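Local coordinates for protein erythromycin dehydratase (Saccharopolyspora erythraea, PDB 3EL6) that probably catalyses dehydration of carrier-protein-bound beta-hydroxyacyl intermediates, as the dehydratase domain of a polyketide synthase in erythromycin biosynthesis, at residues G73-V77 / P106-A110; A114-M118 / L142-W147. One frame throughout, in Å; residues are numbered along the deposited sequence.

In the fold
Strand 114-123 of this double hotdog dehydratase lies between the two contacts: it supplies one segment of interaction 2, and its other face packs against a loop of interaction 1. Interaction 1 comes first along the chain and closes before interaction 2 opens; their centres lie about 16 Å apart. Interaction 1 joins the residues leading into helix 79-93 to the loop preceding strand 114-123, and Leu107 and Leu109 of that loop pack on Ala114 at the beginning of the strand, with Leu107 also reaching Leu116. Interaction 2 uses the alternate residues Leu115 and Arg117, which meet the loop before strand 148-156. The strand thus connects the helix side of its hotdog with a region bordered by the second subunit.

Interaction 1: G73-V77 / P106-A110; sequences GRTLV and PLVLA
A single antiparallel bridge between Leu76 and Val108 brings the segment just before helix 79-93 against the loop between strands 97-103 and 114-123. The end-to-end directions of the segments are 104° apart, and the pairing does not extend into a ladder. The two residues form one non-hydrogen-bonded pair, flanked by hydrogen bonds from Leu109 N to Thr75 O at 2.8 Å and from Val77 N to Leu107 O at 2.9 Å. Beyond them a water takes over, accepting from Leu107 N and donating to Val77 O, both at 2.7 Å.

Side chains divide between two sides of this pairing. On one, the Val77 side chain crosses that of Leu109, CG2 meeting CG at 3.6 Å, while the CB atoms of Val77 and Leu107 also touch. On the other, Leu76 CD2 packs on Val108 CG2 at 3.6 Å and lies over one face of the Arg74 guanidinium. Bends at chi2 and chi3 (83°) fold the Arg74 chain so that NH2 comes 3.4 Å from Val108 CG2.

Leu76 O also bonds His69 ND1. With His69 first and Gly73 at its glycine, this segment fits the HxxxGxxxxP motif of polyketide synthase dehydratase domains, which here runs into helix 79-93.

Interaction 2: A114-M118 / L142-W147; sequences ALLRM and LADAQW
Leu115 and Arg117, on one face of strand 114-123 in the first hotdog, receive Leu142, Ala145 and Trp147 from the loop leading into strand 148-156. No hydrogen bond joins the segments; the contact rests on the indole. Arg117 CB sits over the six-membered ring of Trp147 in a CH-pi contact, 3.8 Å from the centroid and 28° off the ring normal. With CG anti to the backbone N (chi1 173°) and the chain bent further on, the guanidinium of Arg117 turns back so that Trp147 CZ2 lies 3.6 Å above its plane, over its centre; the two planes are inclined by 51°.

In the hotdog fold one face of the sheet wraps the helix: Leu116 points away from the loop and packs on Leu85 of helix 79-93, whereas Leu115 and Arg117 face the indole. Arg117 NH1 bonds Asp45 O of the second subunit, and Trp147 packs on Pro47 of that subunit.

Leu115 reaches Leu142 tip to tip, CD1 to CD1 at 3.9 Å, and its CB lies 3.9 Å from Trp147 CH2. Leu142 CD1 also approaches Arg117 NH2 at 3.5 Å. Within the loop, the methyl of Ala145 lies over one face of the indole, offset toward its rim.

Interaction 1: G73-V77 / P106-A110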
ATOM      1  N   GLY A  73     -19.443  28.084 -10.704  1.00 38.89           N
ATOM      2  CA  GLY A  73     -18.155  28.763 -10.863  1.00 37.96           C
ATOM      3  C   GLY A  73     -16.879  28.003 -10.476  1.00 38.04           C
ATOM      4  O   GLY A  73     -15.757  28.501 -10.713  1.00 37.02           O
ATOM      5  N   ARG A  74     -17.026  26.806  -9.891  1.00 36.10           N
ATOM      6  CA  ARG A  74     -15.869  26.041  -9.493  1.00 36.38           C
ATOM      7  C   ARG A  74     -15.640  24.905 -10.481  1.00 35.07           C
ATOM      8  O   ARG A  74     -16.597  24.266 -10.936  1.00 34.86           O
ATOM      9  CB  ARG A  74     -16.066  25.442  -8.098  1.00 37.36           C
ATOM     10  CG  ARG A  74     -16.346  26.499  -7.004  1.00 41.84           C
ATOM     11  CD  ARG A  74     -17.315  25.924  -5.974  1.00 48.81           C
ATOM     12  NE  ARG A  74     -16.594  25.113  -5.003  1.00 51.39           N
ATOM     13  CZ  ARG A  74     -17.104  24.076  -4.334  1.00 54.74           C
ATOM     14  NH1 ARG A  74     -18.365  23.678  -4.539  1.00 54.83           N
ATOM     15  NH2 ARG A  74     -16.335  23.419  -3.464  1.00 54.18           N
ATOM     16  N   THR A  75     -14.381  24.654 -10.799  1.00 32.81           N
ATOM     17  CA  THR A  75     -14.060  23.494 -11.596  1.00 31.94           C
ATOM     18  C   THR A  75     -14.076  22.275 -10.684  1.00 30.74           C
ATOM     19  O   THR A  75     -13.165  22.088  -9.861  1.00 30.31           O
ATOM     20  CB  THR A  75     -12.690  23.611 -12.254  1.00 32.50           C
ATOM     21  OG1 THR A  75     -12.697  24.734 -13.145  1.00 35.16           O
ATOM     22  CG2 THR A  75     -12.391  22.367 -13.064  1.00 29.66           C
ATOM     23  N   LEU A  76     -15.110  21.452 -10.844  1.00 29.17           N
ATOM     24  CA  LEU A  76     -15.313  20.306  -9.972  1.00 28.04           C
ATOM     25  C   LEU A  76     -15.044  19.049 -10.759  1.00 27.43           C
ATOM     26  O   LEU A  76     -15.577  18.863 -11.865  1.00 28.27           O
ATOM     27  CB  LEU A  76     -16.747  20.266  -9.450  1.00 29.45           C
ATOM     28  CG  LEU A  76     -17.148  21.446  -8.589  1.00 30.85           C
ATOM     29  CD1 LEU A  76     -18.435  21.064  -7.924  1.00 33.48           C
ATOM     30  CD2 LEU A  76     -16.057  21.729  -7.546  1.00 33.52           C
ATOM     31  N   VAL A  77     -14.209  18.172 -10.210  1.00 26.57           N
ATOM     32  CA  VAL A  77     -14.038  16.860 -10.816  1.00 24.65           C
ATOM     33  C   VAL A  77     -15.400  16.104 -10.680  1.00 24.68           C
ATOM     34  O   VAL A  77     -15.995  16.002  -9.576  1.00 23.81           O
ATOM     35  CB  VAL A  77     -12.916  16.071 -10.087  1.00 24.57           C
ATOM     36  CG1 VAL A  77     -12.805  14.638 -10.644  1.00 23.30           C
ATOM     37  CG2 VAL A  77     -11.578  16.804 -10.285  1.00 23.82           C
ATOM     38  N   PRO A 106     -16.833  17.043  -3.459  1.00 43.64           N
ATOM     39  CA  PRO A 106     -16.249  16.981  -4.789  1.00 43.20           C
ATOM     40  C   PRO A 106     -14.840  17.520  -4.733  1.00 41.77           C
ATOM     41  O   PRO A 106     -14.493  18.273  -3.835  1.00 42.66           O
ATOM     42  CB  PRO A 106     -17.162  17.882  -5.635  1.00 43.71           C
ATOM     43  CG  PRO A 106     -17.914  18.671  -4.642  1.00 44.66           C
ATOM     44  CD  PRO A 106     -18.105  17.755  -3.464  1.00 44.49           C
ATOM     45  N   LEU A 107     -14.006  17.053  -5.632  1.00 39.23           N
ATOM     46  CA  LEU A 107     -12.644  17.479  -5.686  1.00 38.89           C
ATOM     47  C   LEU A 107     -12.702  18.792  -6.470  1.00 38.71           C
ATOM     48  O   LEU A 107     -13.270  18.844  -7.566  1.00 35.97           O
ATOM     49  CB  LEU A 107     -11.870  16.430  -6.467  1.00 38.27           C
ATOM     50  CG  LEU A 107     -10.443  16.018  -6.125  1.00 42.33           C
ATOM     51  CD1 LEU A 107      -9.928  14.911  -7.047  1.00 39.72           C
ATOM     52  CD2 LEU A 107      -9.516  17.218  -6.103  1.00 44.98           C
ATOM     53  N   VAL A 108     -12.131  19.845  -5.914  1.00 39.28           N
ATOM     54  CA  VAL A 108     -12.057  21.113  -6.613  1.00 40.94           C
ATOM     55  C   VAL A 108     -10.713  21.235  -7.292  1.00 41.47           C
ATOM     56  O   VAL A 108      -9.664  21.207  -6.627  1.00 40.65           O
ATOM     57  CB  VAL A 108     -12.243  22.312  -5.668  1.00 41.29           C
ATOM     58  CG1 VAL A 108     -12.143  23.580  -6.445  1.00 41.42           C
ATOM     59  CG2 VAL A 108     -13.590  22.240  -4.995  1.00 43.61           C
ATOM     60  N   LEU A 109     -10.725  21.364  -8.618  1.00 42.28           N
ATOM     61  CA  LEU A 109      -9.467  21.370  -9.358  1.00 44.26           C
ATOM     62  C   LEU A 109      -8.868  22.754  -9.404  1.00 46.34           C
ATOM     63  O   LEU A 109      -9.462  23.717  -9.931  1.00 45.57           O
ATOM     64  CB  LEU A 109      -9.585  20.791 -10.771  1.00 44.21           C
ATOM     65  CG  LEU A 109      -9.130  19.352 -10.973  1.00 43.42           C
ATOM     66  CD1 LEU A 109      -8.911  19.094 -12.476  1.00 42.88           C
ATOM     67  CD2 LEU A 109      -7.858  19.032 -10.185  1.00 41.24           C
ATOM     68  N   ALA A 110      -7.674  22.789  -8.819  1.00 48.84           N
ATOM     69  CA  ALA A 110      -6.850  23.948  -8.595  1.00 50.91           C
ATOM     70  C   ALA A 110      -5.726  23.834  -9.594  1.00 51.99           C
ATOM     71  O   ALA A 110      -5.000  22.812  -9.606  1.00 53.56           O
ATOM     72  CB  ALA A 110      -6.270  23.886  -7.176  1.00 51.05           C
TER
HETATM   73  O   HOH W   1     -14.931  15.070  -7.243  1.00 38.62           O

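Interaction 2: A114-M118 / L142-W147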
ATOM      1  N   ALA A 114      -4.235  17.496  -9.205  1.00 30.04           N
ATOM      2  CA  ALA A 114      -4.519  16.821  -7.934  1.00 27.80           C
ATOM      3  C   ALA A 114      -3.892  15.450  -7.952  1.00 27.61           C
ATOM      4  O   ALA A 114      -3.811  14.812  -9.021  1.00 26.22           O
ATOM      5  CB  ALA A 114      -6.048  16.722  -7.726  1.00 28.13           C
ATOM      6  N   LEU A 115      -3.365  15.000  -6.804  1.00 25.77           N
ATOM      7  CA  LEU A 115      -2.921  13.625  -6.685  1.00 26.49           C
ATOM      8  C   LEU A 115      -4.121  12.831  -6.211  1.00 25.11           C
ATOM      9  O   LEU A 115      -4.987  13.352  -5.500  1.00 24.18           O
ATOM     10  CB  LEU A 115      -1.768  13.515  -5.646  1.00 26.51           C
ATOM     11  CG  LEU A 115      -0.501  14.233  -6.044  1.00 31.64           C
ATOM     12  CD1 LEU A 115       0.444  14.490  -4.840  1.00 34.75           C
ATOM     13  CD2 LEU A 115       0.184  13.388  -7.057  1.00 37.29           C
ATOM     14  N   LEU A 116      -4.141  11.547  -6.551  1.00 25.09           N
ATOM     15  CA  LEU A 116      -5.221  10.636  -6.200  1.00 26.20           C
ATOM     16  C   LEU A 116      -4.574   9.420  -5.538  1.00 26.16           C
ATOM     17  O   LEU A 116      -3.439   9.016  -5.896  1.00 27.39           O
ATOM     18  CB  LEU A 116      -5.882  10.094  -7.481  1.00 27.71           C
ATOM     19  CG  LEU A 116      -6.502  11.209  -8.305  1.00 28.97           C
ATOM     20  CD1 LEU A 116      -6.804  10.636  -9.751  1.00 33.36           C
ATOM     21  CD2 LEU A 116      -7.702  11.712  -7.569  1.00 30.64           C
ATOM     22  N   ARG A 117      -5.278   8.855  -4.566  1.00 26.23           N
ATOM     23  CA  ARG A 117      -4.787   7.617  -3.914  1.00 25.90           C
ATOM     24  C   ARG A 117      -5.996   6.771  -3.547  1.00 25.95           C
ATOM     25  O   ARG A 117      -6.937   7.255  -2.890  1.00 26.97           O
ATOM     26  CB  ARG A 117      -3.911   8.018  -2.710  1.00 26.34           C
ATOM     27  CG  ARG A 117      -3.437   6.861  -1.784  1.00 30.34           C
ATOM     28  CD  ARG A 117      -2.002   6.323  -1.914  1.00 28.17           C
ATOM     29  NE  ARG A 117      -0.932   7.019  -2.605  1.00 28.85           N
ATOM     30  CZ  ARG A 117       0.115   7.541  -1.994  1.00 31.50           C
ATOM     31  NH1 ARG A 117       0.191   7.517  -0.645  1.00 25.87           N
ATOM     32  NH2 ARG A 117       1.066   8.139  -2.696  1.00 35.87           N
ATOM     33  N   MET A 118      -6.038   5.513  -4.015  1.00 25.27           N
ATOM     34  CA  MET A 118      -7.111   4.611  -3.652  1.00 24.82           C
ATOM     35  C   MET A 118      -6.505   3.472  -2.842  1.00 23.36           C
ATOM     36  O   MET A 118      -5.437   3.006  -3.181  1.00 24.92           O
ATOM     37  CB  MET A 118      -7.795   4.008  -4.897  1.00 25.46           C
ATOM     38  CG  MET A 118      -8.644   4.973  -5.654  1.00 27.54           C
ATOM     39  SD  MET A 118      -9.421   3.978  -6.911  1.00 25.44           S
ATOM     40  CE  MET A 118      -8.038   3.592  -8.008  1.00 21.43           C
ATOM     41  N   LEU A 142       5.984  13.193  -2.323  1.00 30.40           N
ATOM     42  CA  LEU A 142       4.757  12.597  -1.841  1.00 29.81           C
ATOM     43  C   LEU A 142       4.638  12.694  -0.304  1.00 28.56           C
ATOM     44  O   LEU A 142       3.530  12.639   0.236  1.00 27.04           O
ATOM     45  CB  LEU A 142       4.591  11.174  -2.339  1.00 29.14           C
ATOM     46  CG  LEU A 142       3.714  11.085  -3.596  1.00 30.98           C
ATOM     47  CD1 LEU A 142       2.269  11.399  -3.251  1.00 32.29           C
ATOM     48  CD2 LEU A 142       4.169  12.049  -4.684  1.00 33.02           C
ATOM     49  N   ALA A 143       5.763  12.829   0.395  1.00 28.41           N
ATOM     50  CA  ALA A 143       5.658  12.929   1.882  1.00 29.30           C
ATOM     51  C   ALA A 143       4.891  14.194   2.265  1.00 28.77           C
ATOM     52  O   ALA A 143       4.285  14.270   3.336  1.00 29.57           O
ATOM     53  CB  ALA A 143       7.034  12.898   2.569  1.00 30.05           C
ATOM     54  N   ASP A 144       4.882  15.181   1.376  1.00 28.26           N
ATOM     55  CA  ASP A 144       4.204  16.450   1.647  1.00 28.34           C
ATOM     56  C   ASP A 144       2.707  16.475   1.328  1.00 25.86           C
ATOM     57  O   ASP A 144       2.044  17.480   1.598  1.00 25.75           O
ATOM     58  CB  ASP A 144       4.889  17.586   0.888  1.00 29.30           C
ATOM     59  CG  ASP A 144       6.281  17.888   1.409  1.00 35.99           C
ATOM     60  OD1 ASP A 144       6.539  17.763   2.637  1.00 37.98           O
ATOM     61  OD2 ASP A 144       7.113  18.271   0.559  1.00 42.03           O
ATOM     62  N   ALA A 145       2.155  15.374   0.799  1.00 24.41           N
ATOM     63  CA  ALA A 145       0.796  15.390   0.254  1.00 22.83           C
ATOM     64  C   ALA A 145      -0.236  15.607   1.369  1.00 23.81           C
ATOM     65  O   ALA A 145      -0.245  14.884   2.372  1.00 23.21           O
ATOM     66  CB  ALA A 145       0.488  14.064  -0.471  1.00 24.20           C
ATOM     67  N   GLN A 146      -1.099  16.587   1.192  1.00 22.93           N
ATOM     68  CA  GLN A 146      -2.125  16.860   2.179  1.00 23.06           C
ATOM     69  C   GLN A 146      -3.415  16.131   1.854  1.00 22.92           C
ATOM     70  O   GLN A 146      -4.412  16.744   1.463  1.00 23.62           O
ATOM     71  CB  GLN A 146      -2.338  18.368   2.280  1.00 22.58           C
ATOM     72  CG  GLN A 146      -1.010  19.045   2.742  1.00 25.38           C
ATOM     73  CD  GLN A 146      -1.095  20.580   2.927  1.00 31.26           C
ATOM     74  OE1 GLN A 146      -2.168  21.194   2.911  1.00 31.44           O
ATOM     75  NE2 GLN A 146       0.050  21.180   3.162  1.00 34.08           N
ATOM     76  N   TRP A 147      -3.416  14.814   2.032  1.00 21.54           N
ATOM     77  CA  TRP A 147      -4.571  13.988   1.680  1.00 22.25           C
ATOM     78  C   TRP A 147      -5.836  14.374   2.385  1.00 23.48           C
ATOM     79  O   TRP A 147      -5.807  14.674   3.581  1.00 22.12           O
ATOM     80  CB  TRP A 147      -4.264  12.520   1.987  1.00 21.46           C
ATOM     81  CG  TRP A 147      -3.036  11.989   1.253  1.00 21.96           C
ATOM     82  CD1 TRP A 147      -1.828  11.587   1.785  1.00 23.21           C
ATOM     83  CD2 TRP A 147      -2.971  11.721  -0.140  1.00 21.76           C
ATOM     84  NE1 TRP A 147      -1.001  11.092   0.775  1.00 23.82           N
ATOM     85  CE2 TRP A 147      -1.680  11.205  -0.420  1.00 23.98           C
ATOM     86  CE3 TRP A 147      -3.895  11.888  -1.188  1.00 22.85           C
ATOM     87  CZ2 TRP A 147      -1.282  10.840  -1.723  1.00 28.25           C
ATOM     88  CZ3 TRP A 147      -3.493  11.573  -2.463  1.00 28.16           C
ATOM     89  CH2 TRP A 147      -2.219  11.028  -2.728  1.00 25.36           C
TER